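Local coordinates for protein putative pectin lyase (Geobacillus virus E2, PDB 7CHU) that serves as a trimeric tailspike of a deep-sea thermophilic phage and probably recognises or degrades host surface polysaccharide, at residues L200-R205 with T220-L225. Sequence-based numbering, arbitrary orientation.
Sequences LDFGVR and TNIIGL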
ATOM      1  N   LEU A 200      -6.542  12.884  -7.235  1.00 16.60           N
ATOM      2  CA  LEU A 200      -5.105  12.570  -7.283  1.00 14.44           C
ATOM      3  C   LEU A 200      -4.267  13.825  -7.077  1.00 13.90           C
ATOM      4  O   LEU A 200      -4.431  14.804  -7.807  1.00 14.63           O
ATOM      5  CB  LEU A 200      -4.730  11.907  -8.623  1.00 12.94           C
ATOM      6  CG  LEU A 200      -3.239  11.577  -8.843  1.00 18.86           C
ATOM      7  CD1 LEU A 200      -2.744  10.540  -7.820  1.00 15.93           C
ATOM      8  CD2 LEU A 200      -2.975  11.092 -10.291  1.00 25.40           C
ATOM      9  N   ASP A 201      -3.334  13.782  -6.126  1.00 15.70           N
ATOM     10  CA  ASP A 201      -2.307  14.824  -5.973  1.00 13.92           C
ATOM     11  C   ASP A 201      -2.925  16.228  -6.009  1.00 16.99           C
ATOM     12  O   ASP A 201      -2.752  17.001  -6.954  1.00 16.14           O
ATOM     13  CB  ASP A 201      -1.240  14.686  -7.068  1.00 16.63           C
ATOM     14  CG  ASP A 201      -0.435  13.377  -6.954  1.00 20.00           C
ATOM     15  OD1 ASP A 201      -0.369  12.786  -5.842  1.00 18.27           O
ATOM     16  OD2 ASP A 201       0.134  12.946  -7.993  1.00 22.30           O
ATOM     17  N   PHE A 202      -3.699  16.534  -4.984  1.00 14.19           N
ATOM     18  CA  PHE A 202      -4.250  17.873  -4.874  1.00 15.88           C
ATOM     19  C   PHE A 202      -4.084  18.341  -3.443  1.00 17.07           C
ATOM     20  O   PHE A 202      -3.957  17.524  -2.530  1.00 15.20           O
ATOM     21  CB  PHE A 202      -5.707  17.947  -5.342  1.00 15.33           C
ATOM     22  CG  PHE A 202      -6.742  17.443  -4.342  1.00 15.15           C
ATOM     23  CD1 PHE A 202      -6.971  16.103  -4.175  1.00 18.90           C
ATOM     24  CD2 PHE A 202      -7.542  18.332  -3.645  1.00 17.16           C
ATOM     25  CE1 PHE A 202      -7.953  15.649  -3.302  1.00 16.68           C
ATOM     26  CE2 PHE A 202      -8.526  17.885  -2.785  1.00 19.23           C
ATOM     27  CZ  PHE A 202      -8.728  16.532  -2.611  1.00 18.23           C
ATOM     28  N   GLY A 203      -4.008  19.650  -3.272  1.00 14.81           N
ATOM     29  CA  GLY A 203      -3.727  20.253  -1.974  1.00 17.24           C
ATOM     30  C   GLY A 203      -4.884  21.099  -1.493  1.00 16.36           C
ATOM     31  O   GLY A 203      -5.595  21.712  -2.296  1.00 16.23           O
ATOM     32  N   VAL A 204      -5.098  21.100  -0.181  1.00 12.28           N
ATOM     33  CA  VAL A 204      -6.068  21.962   0.477  1.00 12.24           C
ATOM     34  C   VAL A 204      -5.367  22.523   1.701  1.00 15.87           C
ATOM     35  O   VAL A 204      -5.008  21.769   2.616  1.00 15.16           O
ATOM     36  CB  VAL A 204      -7.352  21.228   0.871  1.00 15.39           C
ATOM     37  CG1 VAL A 204      -8.306  22.192   1.546  1.00 15.78           C
ATOM     38  CG2 VAL A 204      -8.039  20.630  -0.358  1.00 19.27           C
ATOM     39  N   ARG A 205      -5.133  23.833   1.712  1.00 14.43           N
ATOM     40  CA  ARG A 205      -4.274  24.424   2.720  1.00 13.32           C
ATOM     41  C   ARG A 205      -4.816  25.782   3.145  1.00 17.82           C
ATOM     42  O   ARG A 205      -5.379  26.516   2.334  1.00 16.84           O
ATOM     43  CB  ARG A 205      -2.832  24.570   2.207  1.00 16.32           C
ATOM     44  CG  ARG A 205      -2.192  23.251   1.737  1.00 17.95           C
ATOM     45  CD  ARG A 205      -0.767  23.467   1.201  1.00 22.40           C
ATOM     46  NE  ARG A 205       0.156  23.725   2.302  1.00 19.63           N
ATOM     47  CZ  ARG A 205       1.345  24.306   2.181  1.00 28.28           C
ATOM     48  NH1 ARG A 205       1.784  24.703   0.984  1.00 27.51           N
ATOM     49  NH2 ARG A 205       2.097  24.483   3.269  1.00 27.77           N
ATOM     50  N   THR A 220     -14.832   6.217  -2.981  1.00 14.68           N
ATOM     51  CA  THR A 220     -14.029   7.296  -3.537  1.00 13.72           C
ATOM     52  C   THR A 220     -12.562   7.139  -3.147  1.00 14.47           C
ATOM     53  O   THR A 220     -12.242   6.966  -1.965  1.00 11.65           O
ATOM     54  CB  THR A 220     -14.639   8.629  -3.067  1.00 14.67           C
ATOM     55  OG1 THR A 220     -15.914   8.738  -3.705  1.00 14.24           O
ATOM     56  CG2 THR A 220     -13.786   9.821  -3.440  1.00 11.24           C
ATOM     57  N   ASN A 221     -11.679   7.174  -4.148  1.00 15.10           N
ATOM     58  CA  ASN A 221     -10.237   7.044  -3.956  1.00 13.48           C
ATOM     59  C   ASN A 221      -9.586   8.419  -3.935  1.00 14.07           C
ATOM     60  O   ASN A 221      -9.835   9.250  -4.819  1.00 13.03           O
ATOM     61  CB  ASN A 221      -9.584   6.220  -5.065  1.00 15.50           C
ATOM     62  CG  ASN A 221     -10.028   4.785  -5.070  1.00 15.60           C
ATOM     63  OD1 ASN A 221     -10.588   4.291  -4.095  1.00 14.89           O
ATOM     64  ND2 ASN A 221      -9.780   4.101  -6.177  1.00 12.43           N
ATOM     65  N   ILE A 222      -8.732   8.642  -2.947  1.00 13.81           N
ATOM     66  CA  ILE A 222      -8.037   9.908  -2.765  1.00 15.75           C
ATOM     67  C   ILE A 222      -6.565   9.586  -2.563  1.00 15.64           C
ATOM     68  O   ILE A 222      -6.176   9.094  -1.500  1.00 14.25           O
ATOM     69  CB  ILE A 222      -8.601  10.710  -1.581  1.00 19.17           C
ATOM     70  CG1 ILE A 222     -10.084  11.019  -1.828  1.00 15.59           C
ATOM     71  CG2 ILE A 222      -7.788  12.005  -1.360  1.00 15.94           C
ATOM     72  CD1 ILE A 222     -10.825  11.482  -0.586  1.00 20.58           C
ATOM     73  N   ILE A 223      -5.748   9.857  -3.580  1.00 14.47           N
ATOM     74  CA  ILE A 223      -4.336   9.494  -3.603  1.00 14.70           C
ATOM     75  C   ILE A 223      -3.505  10.765  -3.541  1.00 13.16           C
ATOM     76  O   ILE A 223      -3.727  11.686  -4.324  1.00 13.12           O
ATOM     77  CB  ILE A 223      -4.007   8.671  -4.868  1.00 12.28           C
ATOM     78  CG1 ILE A 223      -4.909   7.436  -4.958  1.00 12.56           C
ATOM     79  CG2 ILE A 223      -2.515   8.268  -4.925  1.00 11.54           C
ATOM     80  CD1 ILE A 223      -4.790   6.714  -6.313  1.00 22.48           C
ATOM     81  N   GLY A 224      -2.542  10.817  -2.617  1.00 13.19           N
ATOM     82  CA  GLY A 224      -1.589  11.919  -2.596  1.00 14.15           C
ATOM     83  C   GLY A 224      -2.134  13.268  -2.147  1.00 16.79           C
ATOM     84  O   GLY A 224      -1.524  14.316  -2.443  1.00 15.85           O
ATOM     85  N   LEU A 225      -3.256  13.285  -1.430  1.00 13.06           N
ATOM     86  CA  LEU A 225      -3.765  14.546  -0.893  1.00 12.59           C
ATOM     87  C   LEU A 225      -2.757  15.166   0.070  1.00 14.90           C
ATOM     88  O   LEU A 225      -2.172  14.474   0.914  1.00 13.49           O
ATOM     89  CB  LEU A 225      -5.103  14.327  -0.177  1.00 14.35           C
ATOM     90  CG  LEU A 225      -5.610  15.442   0.755  1.00 17.32           C
ATOM     91  CD1 LEU A 225      -6.029  16.685  -0.029  1.00 15.46           C
ATOM     92  CD2 LEU A 225      -6.762  14.983   1.640  1.00 16.11           C
TER
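Leu225 lays its CD1 methyl over one face of the Phe202 ring, 3.9 Å from the ring centroid and only 15° off the normal, a CH-pi contact displaced toward the rim, at CZ. With CG between the backbone N and the carbonyl carbon (chi1 79°), the Phe202 ring is carried so that CE1 also meets the CG2 methyl of Ile222 at 4.1 Å. Leu200 and Ile223 point to the same face of the sheet, where Leu200 CD1 rests against Ile223 CG2 at 3.7 Å, aliphatic branches suiting the stacked rows of a parallel beta-helix. The backbones pair in parallel: Asp201 N donates to Ile223 O over 2.8 Å, nearly straight at 167°, and Leu200 CA adds a CA-H...O contact to the same oxygen.

The corner between strands falls at Asp201, whose phi is positive. Gly224 lies beside it, and glycine suits the place because its phi is positive too and its CA lies against the carboxylate, 3.6 Å from Asp201 OD1. That carboxylate is buried but shared, OD2 with Lys176 and OD1 with NE of Arg198 of the second subunit; NH2 of the same arginine hydrogen-bonds Gly224 O.

Thus one corner between successive coils joins apolar stacking to a charged network across the trimer interface. Two salt bridges compensate the buried carboxylate, and the one arginine ties both coils to the neighbouring subunit.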